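Local coordinates for transcription regulator AsnC/Lrp ligand binding domain-containing protein (Sulfolobus tokodaii, PDB 2ZBC), which probably senses amino acids as a stand-alone ligand-binding (RAM) module of the Lrp/AsnC family, here with isoleucine bound between its subunits, at residues A2-T10 with V37-S48; E17-V28 with F55-V66. One frame throughout, in Å; residues are numbered along the deposited sequence.

How the contacts relate
The two contacts interlock along the chain: strand 3-10 of contact 1 leads into helix 15-22 of contact 2, and strand 40-45 of contact 1 into helix 49-60 of contact 2. Contact 1 pairs the two central strands of a four-stranded antiparallel sheet with strand order 2-3-1-4, and contact 2 joins the two helices that lie on one of its faces. Their centres are about 10 Å apart. They meet where V42 CG1 packs on L22 CD1 at 3.6 Å and I40 on V18, while E27 O probably accepts a bond from E45 N. This two-layer alpha-beta sandwich, with its strand order, is the ferredoxin-like fold of RAM domains, and both contacts contribute residues to isoleucine sites between subunits.

Contact 1. Residues A2-T10 with V37-S48. With ILE (isoleucine), chain J.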
loop_
_atom_site.group_PDB
_atom_site.type_symbol
_atom_site.label_atom_id
_atom_site.label_comp_id
_atom_site.label_asym_id
_atom_site.label_seq_id
_atom_site.Cartn_x
_atom_site.Cartn_y
_atom_site.Cartn_z
ATOM N N ALA A 2 -6.690 23.728 -15.050
ATOM C CA ALA A 2 -6.460 22.291 -14.610
ATOM C C ALA A 2 -6.340 22.279 -13.074
ATOM O O ALA A 2 -5.705 23.185 -12.522
ATOM C CB ALA A 2 -5.208 21.804 -15.193
ATOM N N SER A 3 -6.960 21.286 -12.409
ATOM C CA SER A 3 -7.056 21.197 -10.960
ATOM C C SER A 3 -6.612 19.804 -10.503
ATOM O O SER A 3 -6.903 18.801 -11.141
ATOM C CB SER A 3 -8.497 21.412 -10.502
ATOM O OG SER A 3 -9.086 22.609 -11.075
ATOM N N ALA A 4 -5.940 19.775 -9.367
ATOM C CA ALA A 4 -5.538 18.544 -8.825
ATOM C C ALA A 4 -5.242 18.719 -7.319
ATOM O O ALA A 4 -4.998 19.827 -6.840
ATOM C CB ALA A 4 -4.349 18.027 -9.571
ATOM N N ILE A 5 -5.284 17.614 -6.623
ATOM C CA ILE A 5 -4.844 17.561 -5.255
ATOM C C ILE A 5 -3.628 16.685 -5.213
ATOM O O ILE A 5 -3.689 15.560 -5.740
ATOM C CB ILE A 5 -5.933 16.971 -4.428
ATOM C CG1 ILE A 5 -7.194 17.810 -4.425
ATOM C CG2 ILE A 5 -5.474 16.753 -2.947
ATOM C CD1 ILE A 5 -7.073 19.043 -3.760
ATOM N N VAL A 6 -2.509 17.192 -4.642
ATOM C CA VAL A 6 -1.262 16.471 -4.617
ATOM C C VAL A 6 -0.918 16.099 -3.180
ATOM O O VAL A 6 -0.890 16.959 -2.306
ATOM C CB VAL A 6 -0.117 17.304 -5.213
ATOM C CG1 VAL A 6 1.139 16.507 -5.283
ATOM C CG2 VAL A 6 -0.487 17.790 -6.647
ATOM N N LEU A 7 -0.692 14.819 -2.952
ATOM C CA LEU A 7 -0.305 14.315 -1.637
ATOM C C LEU A 7 1.243 14.202 -1.621
ATOM O O LEU A 7 1.850 13.535 -2.486
ATOM C CB LEU A 7 -0.936 12.949 -1.361
ATOM C CG LEU A 7 -2.468 12.912 -1.559
ATOM C CD1 LEU A 7 -3.023 11.536 -1.485
ATOM C CD2 LEU A 7 -3.107 13.842 -0.541
ATOM N N ILE A 8 1.886 14.876 -0.688
ATOM C CA ILE A 8 3.350 14.953 -0.712
ATOM C C ILE A 8 3.883 14.198 0.489
ATOM O O ILE A 8 3.351 14.361 1.582
ATOM C CB ILE A 8 3.758 16.404 -0.653
ATOM C CG1 ILE A 8 3.264 17.163 -1.904
ATOM C CG2 ILE A 8 5.248 16.533 -0.643
ATOM C CD1 ILE A 8 3.508 18.639 -1.785
ATOM N N ASN A 9 4.954 13.426 0.305
ATOM C CA ASN A 9 5.731 12.887 1.414
ATOM C C ASN A 9 7.035 13.574 1.346
ATOM O O ASN A 9 7.643 13.677 0.253
ATOM C CB ASN A 9 5.954 11.356 1.370
ATOM C CG ASN A 9 4.727 10.582 1.898
ATOM O OD1 ASN A 9 4.642 10.139 3.102
ATOM N ND2 ASN A 9 3.788 10.387 1.001
ATOM N N THR A 10 7.531 13.979 2.515
ATOM C CA THR A 10 8.841 14.656 2.591
ATOM C C THR A 10 9.881 13.716 3.221
ATOM O O THR A 10 9.519 12.685 3.756
ATOM C CB THR A 10 8.778 15.918 3.460
ATOM O OG1 THR A 10 8.436 15.604 4.817
ATOM C CG2 THR A 10 7.673 16.839 2.992
ATOM N N VAL A 37 -0.382 8.771 6.633
ATOM C CA VAL A 37 0.555 8.218 5.665
ATOM C C VAL A 37 1.196 9.220 4.661
ATOM O O VAL A 37 2.245 8.964 4.100
ATOM C CB VAL A 37 -0.030 6.962 5.041
ATOM C CG1 VAL A 37 -1.036 7.243 4.036
ATOM C CG2 VAL A 37 1.115 6.062 4.505
ATOM N N TYR A 38 0.567 10.362 4.474
ATOM C CA TYR A 38 1.113 11.487 3.729
ATOM C C TYR A 38 1.359 12.663 4.693
ATOM O O TYR A 38 0.842 12.686 5.831
ATOM C CB TYR A 38 0.096 11.920 2.591
ATOM C CG TYR A 38 -0.379 10.764 1.793
ATOM C CD1 TYR A 38 0.410 10.206 0.810
ATOM C CD2 TYR A 38 -1.630 10.204 2.030
ATOM C CE1 TYR A 38 -0.031 9.152 0.116
ATOM C CE2 TYR A 38 -2.072 9.143 1.332
ATOM C CZ TYR A 38 -1.263 8.606 0.385
ATOM O OH TYR A 38 -1.737 7.476 -0.246
ATOM N N ASP A 39 2.203 13.589 4.256
ATOM C CA ASP A 39 2.711 14.628 5.081
ATOM C C ASP A 39 2.157 15.981 4.747
ATOM O O ASP A 39 1.939 16.782 5.684
ATOM C CB ASP A 39 4.169 14.733 4.908
ATOM C CG ASP A 39 4.884 13.430 5.336
ATOM O OD1 ASP A 39 4.333 12.740 6.214
ATOM O OD2 ASP A 39 5.935 13.063 4.778
ATOM N N ILE A 40 1.939 16.244 3.457
ATOM C CA ILE A 40 1.320 17.509 3.043
ATOM C C ILE A 40 0.310 17.290 1.921
ATOM O O ILE A 40 0.500 16.422 1.047
ATOM C CB ILE A 40 2.404 18.435 2.479
ATOM C CG1 ILE A 40 3.489 18.764 3.513
ATOM C CG2 ILE A 40 1.839 19.687 1.865
ATOM C CD1 ILE A 40 4.624 19.599 2.993
ATOM N N VAL A 41 -0.763 18.091 1.948
ATOM C CA VAL A 41 -1.850 18.011 0.948
ATOM C C VAL A 41 -1.852 19.383 0.332
ATOM O O VAL A 41 -1.912 20.350 1.036
ATOM C CB VAL A 41 -3.226 17.702 1.556
ATOM C CG1 VAL A 41 -4.301 17.837 0.467
ATOM C CG2 VAL A 41 -3.270 16.418 2.254
ATOM N N VAL A 42 -1.715 19.478 -0.974
ATOM C CA VAL A 42 -1.863 20.759 -1.648
ATOM C C VAL A 42 -2.981 20.685 -2.669
ATOM O O VAL A 42 -3.204 19.629 -3.280
ATOM C CB VAL A 42 -0.576 21.225 -2.386
ATOM C CG1 VAL A 42 0.509 21.666 -1.407
ATOM C CG2 VAL A 42 -0.065 20.245 -3.280
ATOM N N LYS A 43 -3.716 21.763 -2.818
ATOM C CA LYS A 43 -4.565 21.936 -4.014
ATOM C C LYS A 43 -3.814 22.771 -5.024
ATOM O O LYS A 43 -3.277 23.828 -4.706
ATOM C CB LYS A 43 -5.890 22.566 -3.631
ATOM C CG LYS A 43 -6.951 22.443 -4.761
ATOM C CD LYS A 43 -8.338 22.568 -4.109
ATOM C CE LYS A 43 -9.241 23.462 -4.856
ATOM N NZ LYS A 43 -9.409 23.067 -6.214
ATOM N N VAL A 44 -3.736 22.305 -6.255
ATOM C CA VAL A 44 -3.006 23.000 -7.278
ATOM C C VAL A 44 -4.012 23.403 -8.320
ATOM O O VAL A 44 -4.809 22.613 -8.692
ATOM C CB VAL A 44 -1.977 22.105 -7.938
ATOM C CG1 VAL A 44 -1.367 22.790 -9.136
ATOM C CG2 VAL A 44 -0.942 21.695 -6.938
ATOM N N GLU A 45 -4.017 24.663 -8.694
ATOM C CA GLU A 45 -4.805 25.143 -9.838
ATOM C C GLU A 45 -3.835 25.740 -10.839
ATOM O O GLU A 45 -3.039 26.636 -10.494
ATOM C CB GLU A 45 -5.812 26.202 -9.340
ATOM C CG GLU A 45 -6.701 26.873 -10.420
ATOM C CD GLU A 45 -7.725 25.952 -11.087
ATOM O OE1 GLU A 45 -8.212 24.979 -10.404
ATOM O OE2 GLU A 45 -8.008 26.206 -12.318
ATOM N N ALA A 46 -3.791 25.197 -12.050
ATOM C CA ALA A 46 -2.938 25.764 -13.037
ATOM C C ALA A 46 -3.817 26.073 -14.291
ATOM O O ALA A 46 -4.951 25.606 -14.430
ATOM C CB ALA A 46 -1.802 24.866 -13.395
ATOM N N ASP A 47 -3.220 26.825 -15.164
ATOM C CA ASP A 47 -3.925 27.413 -16.304
ATOM C C ASP A 47 -4.200 26.315 -17.336
ATOM O O ASP A 47 -5.173 26.368 -18.102
ATOM C CB ASP A 47 -3.034 28.503 -16.926
ATOM C CG ASP A 47 -3.025 29.796 -16.154
ATOM O OD1 ASP A 47 -3.838 30.067 -15.258
ATOM O OD2 ASP A 47 -2.199 30.625 -16.441
ATOM N N SER A 48 -3.351 25.296 -17.382
ATOM C CA SER A 48 -3.506 24.199 -18.322
ATOM C C SER A 48 -2.942 22.901 -17.751
ATOM O O SER A 48 -2.177 22.978 -16.736
ATOM C CB SER A 48 -2.691 24.527 -19.567
ATOM O OG SER A 48 -1.346 24.615 -19.239
HETATM N N ILE J . 2.496 12.567 8.253
HETATM C CA ILE J . 3.539 12.485 9.330
HETATM C C ILE J . 3.142 11.592 10.431
HETATM O O ILE J . 1.947 11.225 10.460
HETATM C CB ILE J . 3.957 13.871 9.846
HETATM C CG1 ILE J . 2.905 14.530 10.762
HETATM C CG2 ILE J . 4.355 14.736 8.726
HETATM C CD1 ILE J . 3.399 15.829 11.428
HETATM O OXT ILE J . 4.074 11.244 11.169
#
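I8 O accepts two backbone bonds, from D39 N and I40 N, both at 3.0 Å, because D39 and I40 together face the one residue I8. This classic beta bulge starts an otherwise regular antiparallel pairing in which A4 with V44, V6 with V42 and I8 with I40 are hydrogen-bonded pairs. The bulge also places the D39 carboxylate where its two oxygens do different work: OD2 takes T10 N at 2.9 Å through its anti lone pair, while OD1 accepts the amino group of isoleucine (chain J) at 2.7 Å. OD2 also forms a salt bridge with R61 of the third subunit.

Branched aliphatic residues suit the paired strands. V6 and V42 lie side by side, CB of V6 3.5 Å from CG2 of V42, on the face that I8 and I40 share and the helices cover. On the other face L7 sends CD1 over the centre of the Y38 ring, a CH-pi contact 3.9 Å from the centroid and 12° off the normal, while V37 CG1 lies over the opposite face, nearer the rim. Y38 OH, beyond the ring, bonds Y38 of the second subunit. At the far end S3 OG donates to E45 OE1 at 2.6 Å, on the syn side; E45 CG stands anti to the backbone N (chi1 178°), and a bend at chi2 brings the carboxylate back to the serine.

The backbone bond of T10 and the R61 salt bridge would favour a charged, fixed D39 carboxylate, which offers its other oxygen to the positively charged amino group of the ligand.

Contact 2. Residues E17-V28 with F55-V66; sequences EVFERLKSMSEV and FVTNTIRKLPKV. With ILE (isoleucine), chain I.
F55 fills one end of this contact by aromatic and apolar packing, with E27 CB over the centre of one ring face, a CH-pi contact 3.9 Å from the centroid and 9° off the normal. Selenomethionine M25 comes to the edge of that ring instead, its CE in the ring plane beside CZ in a tight approach whose exact distance is doubtful, with SE oblique to the ring in a Met-aromatic contact. A chi1 of -177° swings the ring away from its own backbone N, toward E27 and M25, and V28 CG2 meets CZ too. With an alanine here the ring would be gone, and E27 CB and V28 CG2 would probably lose the surface they pack on. Farther along, L22, whose branched end reaches across, sends CD2 to L63 CD1 at 4.0 Å, and compact V18 sets CG1 against V66 CG2 at 3.8 Å.

Polar contacts lie at the edge of this packing. K65 NZ forms a salt bridge with E17 OE2 at 3.0 Å and bonds weakly to OE1, two long side chains that cross obliquely and meet at their charged ends. P64 CG lies over one face of the R21 guanidinium, toward its rim, and a water in its plane links R21 NE (2.8 Å) to P64 O (2.7 Å).

Beyond this seam R61 and T57 line an isoleucine pocket, where R61 forms a salt bridge with E15 of the fourth subunit. The two helices and the turns that follow them pack together over one face of the sheet, as in the ferredoxin-like alpha-beta sandwich of the RAM domain.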
loop_
_atom_site.group_PDB
_atom_site.type_symbol
_atom_site.label_atom_id
_atom_site.label_comp_id
_atom_site.label_asym_id
_atom_site.label_seq_id
_atom_site.Cartn_x
_atom_site.Cartn_y
_atom_site.Cartn_z
ATOM N N GLU A 17 9.442 22.933 6.297
ATOM C CA GLU A 17 10.277 23.706 5.370
ATOM C C GLU A 17 9.609 23.613 4.007
ATOM O O GLU A 17 9.476 24.609 3.292
ATOM C CB GLU A 17 11.698 23.189 5.288
ATOM C CG GLU A 17 12.558 23.543 6.501
ATOM C CD GLU A 17 13.914 22.877 6.408
ATOM O OE1 GLU A 17 14.674 23.151 5.448
ATOM O OE2 GLU A 17 14.205 22.101 7.300
ATOM N N VAL A 18 9.123 22.409 3.681
ATOM C CA VAL A 18 8.413 22.259 2.429
ATOM C C VAL A 18 7.115 23.066 2.406
ATOM O O VAL A 18 6.768 23.704 1.405
ATOM C CB VAL A 18 8.181 20.749 2.072
ATOM C CG1 VAL A 18 7.285 20.621 0.761
ATOM C CG2 VAL A 18 9.486 20.013 1.881
ATOM N N PHE A 19 6.347 23.013 3.470
ATOM C CA PHE A 19 5.088 23.780 3.589
ATOM C C PHE A 19 5.367 25.284 3.361
ATOM O O PHE A 19 4.686 25.939 2.558
ATOM C CB PHE A 19 4.466 23.539 5.002
ATOM C CG PHE A 19 3.349 24.487 5.354
ATOM C CD1 PHE A 19 2.011 24.128 5.175
ATOM C CD2 PHE A 19 3.619 25.742 5.868
ATOM C CE1 PHE A 19 1.004 25.013 5.486
ATOM C CE2 PHE A 19 2.619 26.634 6.194
ATOM C CZ PHE A 19 1.304 26.258 6.031
ATOM N N GLU A 20 6.418 25.786 3.994
ATOM C CA GLU A 20 6.851 27.176 3.812
ATOM C C GLU A 20 7.135 27.538 2.326
ATOM O O GLU A 20 6.734 28.583 1.894
ATOM C CB GLU A 20 8.082 27.464 4.675
ATOM C CG GLU A 20 8.795 28.830 4.523
ATOM C CD GLU A 20 9.929 29.037 5.589
ATOM O OE1 GLU A 20 10.880 28.142 5.789
ATOM O OE2 GLU A 20 9.841 30.116 6.261
ATOM N N ARG A 21 7.797 26.651 1.580
ATOM C CA ARG A 21 8.078 26.880 0.160
ATOM C C ARG A 21 6.774 26.940 -0.595
ATOM O O ARG A 21 6.519 27.874 -1.394
ATOM C CB ARG A 21 8.909 25.763 -0.409
ATOM C CG ARG A 21 10.371 25.716 0.169
ATOM C CD ARG A 21 11.268 24.633 -0.463
ATOM N NE ARG A 21 12.538 24.541 0.252
ATOM C CZ ARG A 21 13.557 25.360 -0.006
ATOM N NH1 ARG A 21 13.492 26.247 -1.022
ATOM N NH2 ARG A 21 14.643 25.238 0.681
ATOM N N LEU A 22 5.899 25.956 -0.298
ATOM C CA LEU A 22 4.665 25.841 -1.028
ATOM C C LEU A 22 3.776 27.074 -0.911
ATOM O O LEU A 22 3.100 27.465 -1.933
ATOM C CB LEU A 22 3.900 24.554 -0.729
ATOM C CG LEU A 22 4.550 23.292 -1.277
ATOM C CD1 LEU A 22 3.984 22.070 -0.472
ATOM C CD2 LEU A 22 4.445 23.114 -2.796
ATOM N N LYS A 23 3.753 27.686 0.266
ATOM C CA LYS A 23 2.899 28.873 0.527
ATOM C C LYS A 23 3.058 29.986 -0.506
ATOM O O LYS A 23 2.109 30.734 -0.745
ATOM C CB LYS A 23 3.262 29.593 1.862
ATOM C CG LYS A 23 3.123 28.837 3.068
ATOM C CD LYS A 23 3.268 29.726 4.373
ATOM C CE LYS A 23 4.420 30.767 4.352
ATOM N NZ LYS A 23 4.958 31.158 5.741
ATOM N N SER A 24 4.247 30.117 -1.082
ATOM C CA SER A 24 4.624 31.283 -1.904
ATOM C C SER A 24 4.275 31.098 -3.352
ATOM O O SER A 24 4.409 32.017 -4.150
ATOM C CB SER A 24 6.129 31.530 -1.834
ATOM O OG SER A 24 6.370 32.035 -0.555
HETATM N N MSE A 25 3.812 29.917 -3.706
HETATM C CA MSE A 25 3.619 29.635 -5.133
HETATM C C MSE A 25 2.110 29.855 -5.467
HETATM O O MSE A 25 1.239 29.398 -4.727
HETATM C CB MSE A 25 4.156 28.253 -5.445
HETATM C CG MSE A 25 5.880 28.064 -5.605
HETATM SE SE MSE A 25 5.866 26.214 -5.140
HETATM C CE MSE A 25 4.241 25.834 -4.578
ATOM N N SER A 26 1.843 30.633 -6.536
ATOM C CA SER A 26 0.483 31.016 -6.972
ATOM C C SER A 26 -0.397 29.822 -7.373
ATOM O O SER A 26 -1.604 29.856 -7.274
ATOM C CB SER A 26 0.594 31.998 -8.172
ATOM O OG SER A 26 1.219 33.218 -7.731
ATOM N N GLU A 27 0.215 28.778 -7.900
ATOM C CA GLU A 27 -0.519 27.581 -8.310
ATOM C C GLU A 27 -1.067 26.789 -7.125
ATOM O O GLU A 27 -1.978 25.933 -7.302
ATOM C CB GLU A 27 0.385 26.672 -9.122
ATOM C CG GLU A 27 0.929 27.305 -10.404
ATOM C CD GLU A 27 2.270 28.023 -10.270
ATOM O OE1 GLU A 27 2.685 28.312 -9.109
ATOM O OE2 GLU A 27 2.899 28.273 -11.335
ATOM N N VAL A 28 -0.487 27.016 -5.923
ATOM C CA VAL A 28 -0.906 26.341 -4.724
ATOM C C VAL A 28 -1.992 27.189 -4.083
ATOM O O VAL A 28 -1.676 28.226 -3.520
ATOM C CB VAL A 28 0.284 26.183 -3.742
ATOM C CG1 VAL A 28 -0.213 25.769 -2.416
ATOM C CG2 VAL A 28 1.240 25.198 -4.268
ATOM N N PHE A 55 4.638 22.181 -13.298
ATOM C CA PHE A 55 4.659 22.544 -11.924
ATOM C C PHE A 55 4.927 21.355 -11.006
ATOM O O PHE A 55 5.715 21.503 -10.069
ATOM C CB PHE A 55 3.366 23.215 -11.523
ATOM C CG PHE A 55 3.343 23.691 -10.115
ATOM C CD1 PHE A 55 4.106 24.759 -9.720
ATOM C CD2 PHE A 55 2.474 23.138 -9.217
ATOM C CE1 PHE A 55 4.084 25.202 -8.352
ATOM C CE2 PHE A 55 2.473 23.547 -7.871
ATOM C CZ PHE A 55 3.242 24.608 -7.473
ATOM N N VAL A 56 4.205 20.249 -11.214
ATOM C CA VAL A 56 4.401 19.064 -10.444
ATOM C C VAL A 56 5.811 18.514 -10.642
ATOM O O VAL A 56 6.503 18.218 -9.652
ATOM C CB VAL A 56 3.311 17.938 -10.759
ATOM C CG1 VAL A 56 3.603 16.669 -10.042
ATOM C CG2 VAL A 56 1.966 18.416 -10.425
ATOM N N THR A 57 6.259 18.347 -11.879
ATOM C CA THR A 57 7.546 17.728 -12.141
ATOM C C THR A 57 8.705 18.668 -11.835
ATOM O O THR A 57 9.635 18.285 -11.122
ATOM C CB THR A 57 7.701 17.290 -13.626
ATOM O OG1 THR A 57 6.872 16.177 -13.813
ATOM C CG2 THR A 57 9.077 16.777 -13.928
ATOM N N ASN A 58 8.583 19.928 -12.265
ATOM C CA ASN A 58 9.722 20.832 -12.220
ATOM C C ASN A 58 9.848 21.781 -11.043
ATOM O O ASN A 58 10.868 22.420 -10.891
ATOM C CB ASN A 58 9.991 21.500 -13.635
ATOM C CG ASN A 58 10.323 20.457 -14.705
ATOM O OD1 ASN A 58 9.695 20.386 -15.764
ATOM N ND2 ASN A 58 11.275 19.657 -14.435
ATOM N N THR A 59 8.807 21.909 -10.249
ATOM C CA THR A 59 8.818 22.697 -9.040
ATOM C C THR A 59 8.591 21.766 -7.912
ATOM O O THR A 59 9.551 21.476 -7.225
ATOM C CB THR A 59 7.805 23.851 -9.096
ATOM O OG1 THR A 59 8.117 24.668 -10.254
ATOM C CG2 THR A 59 7.903 24.727 -7.960
ATOM N N ILE A 60 7.390 21.206 -7.737
ATOM C CA ILE A 60 7.093 20.497 -6.477
ATOM C C ILE A 60 8.081 19.343 -6.284
ATOM O O ILE A 60 8.730 19.227 -5.194
ATOM C CB ILE A 60 5.633 19.896 -6.395
ATOM C CG1 ILE A 60 4.530 20.927 -6.531
ATOM C CG2 ILE A 60 5.427 19.209 -4.996
ATOM C CD1 ILE A 60 3.146 20.351 -6.258
ATOM N N ARG A 61 8.196 18.489 -7.313
ATOM C CA ARG A 61 9.101 17.332 -7.243
ATOM C C ARG A 61 10.619 17.614 -7.264
ATOM O O ARG A 61 11.425 16.664 -7.219
ATOM C CB ARG A 61 8.764 16.284 -8.317
ATOM C CG ARG A 61 7.445 15.638 -8.025
ATOM C CD ARG A 61 6.862 14.809 -9.103
ATOM N NE ARG A 61 7.598 13.655 -9.524
ATOM C CZ ARG A 61 7.577 12.482 -8.920
ATOM N NH1 ARG A 61 6.842 12.288 -7.837
ATOM N NH2 ARG A 61 8.263 11.492 -9.437
ATOM N N LYS A 62 10.986 18.880 -7.443
ATOM C CA LYS A 62 12.362 19.298 -7.304
ATOM C C LYS A 62 12.636 20.092 -6.036
ATOM O O LYS A 62 13.765 20.528 -5.841
ATOM C CB LYS A 62 12.793 20.003 -8.585
ATOM C CG LYS A 62 12.946 18.957 -9.707
ATOM C CD LYS A 62 13.409 19.489 -11.041
ATOM C CE LYS A 62 13.597 18.396 -12.137
ATOM N NZ LYS A 62 15.068 17.959 -12.239
ATOM N N LEU A 63 11.648 20.340 -5.197
ATOM C CA LEU A 63 11.886 21.115 -3.989
ATOM C C LEU A 63 12.729 20.300 -3.020
ATOM O O LEU A 63 12.483 19.090 -2.852
ATOM C CB LEU A 63 10.582 21.456 -3.285
ATOM C CG LEU A 63 9.588 22.413 -3.998
ATOM C CD1 LEU A 63 8.397 22.568 -3.139
ATOM C CD2 LEU A 63 10.215 23.777 -4.406
ATOM N N PRO A 64 13.683 20.938 -2.355
ATOM C CA PRO A 64 14.410 20.272 -1.246
ATOM C C PRO A 64 13.482 19.631 -0.276
ATOM O O PRO A 64 12.513 20.212 0.201
ATOM C CB PRO A 64 15.146 21.421 -0.564
ATOM C CG PRO A 64 15.378 22.437 -1.729
ATOM C CD PRO A 64 14.062 22.345 -2.487
ATOM N N LYS A 65 13.763 18.362 -0.070
ATOM C CA LYS A 65 13.172 17.515 0.960
ATOM C C LYS A 65 11.858 16.966 0.507
ATOM O O LYS A 65 11.231 16.260 1.274
ATOM C CB LYS A 65 13.093 18.239 2.321
ATOM C CG LYS A 65 14.495 18.808 2.743
ATOM C CD LYS A 65 14.633 19.055 4.267
ATOM C CE LYS A 65 16.058 19.433 4.663
ATOM N NZ LYS A 65 16.065 20.123 6.001
ATOM N N VAL A 66 11.429 17.197 -0.744
ATOM C CA VAL A 66 10.303 16.408 -1.225
ATOM C C VAL A 66 10.814 15.011 -1.631
ATOM O O VAL A 66 11.700 14.835 -2.451
ATOM C CB VAL A 66 9.520 17.167 -2.385
ATOM C CG1 VAL A 66 8.633 16.295 -3.088
ATOM C CG2 VAL A 66 8.823 18.309 -1.820
HETATM N N ILE I . 3.271 10.287 -10.608
HETATM C CA ILE I . 3.707 11.588 -10.013
HETATM C C ILE I . 2.552 12.345 -9.324
HETATM O O ILE I . 1.402 11.837 -9.468
HETATM C CB ILE I . 4.304 12.482 -11.085
HETATM C CG1 ILE I . 3.239 13.033 -12.026
HETATM C CG2 ILE I . 5.229 11.667 -11.942
HETATM C CD1 ILE I . 3.836 13.860 -13.111
HETATM O OXT ILE I . 2.812 13.406 -8.654
HETATM O O HOH W 1 12.277 22.282 1.946
#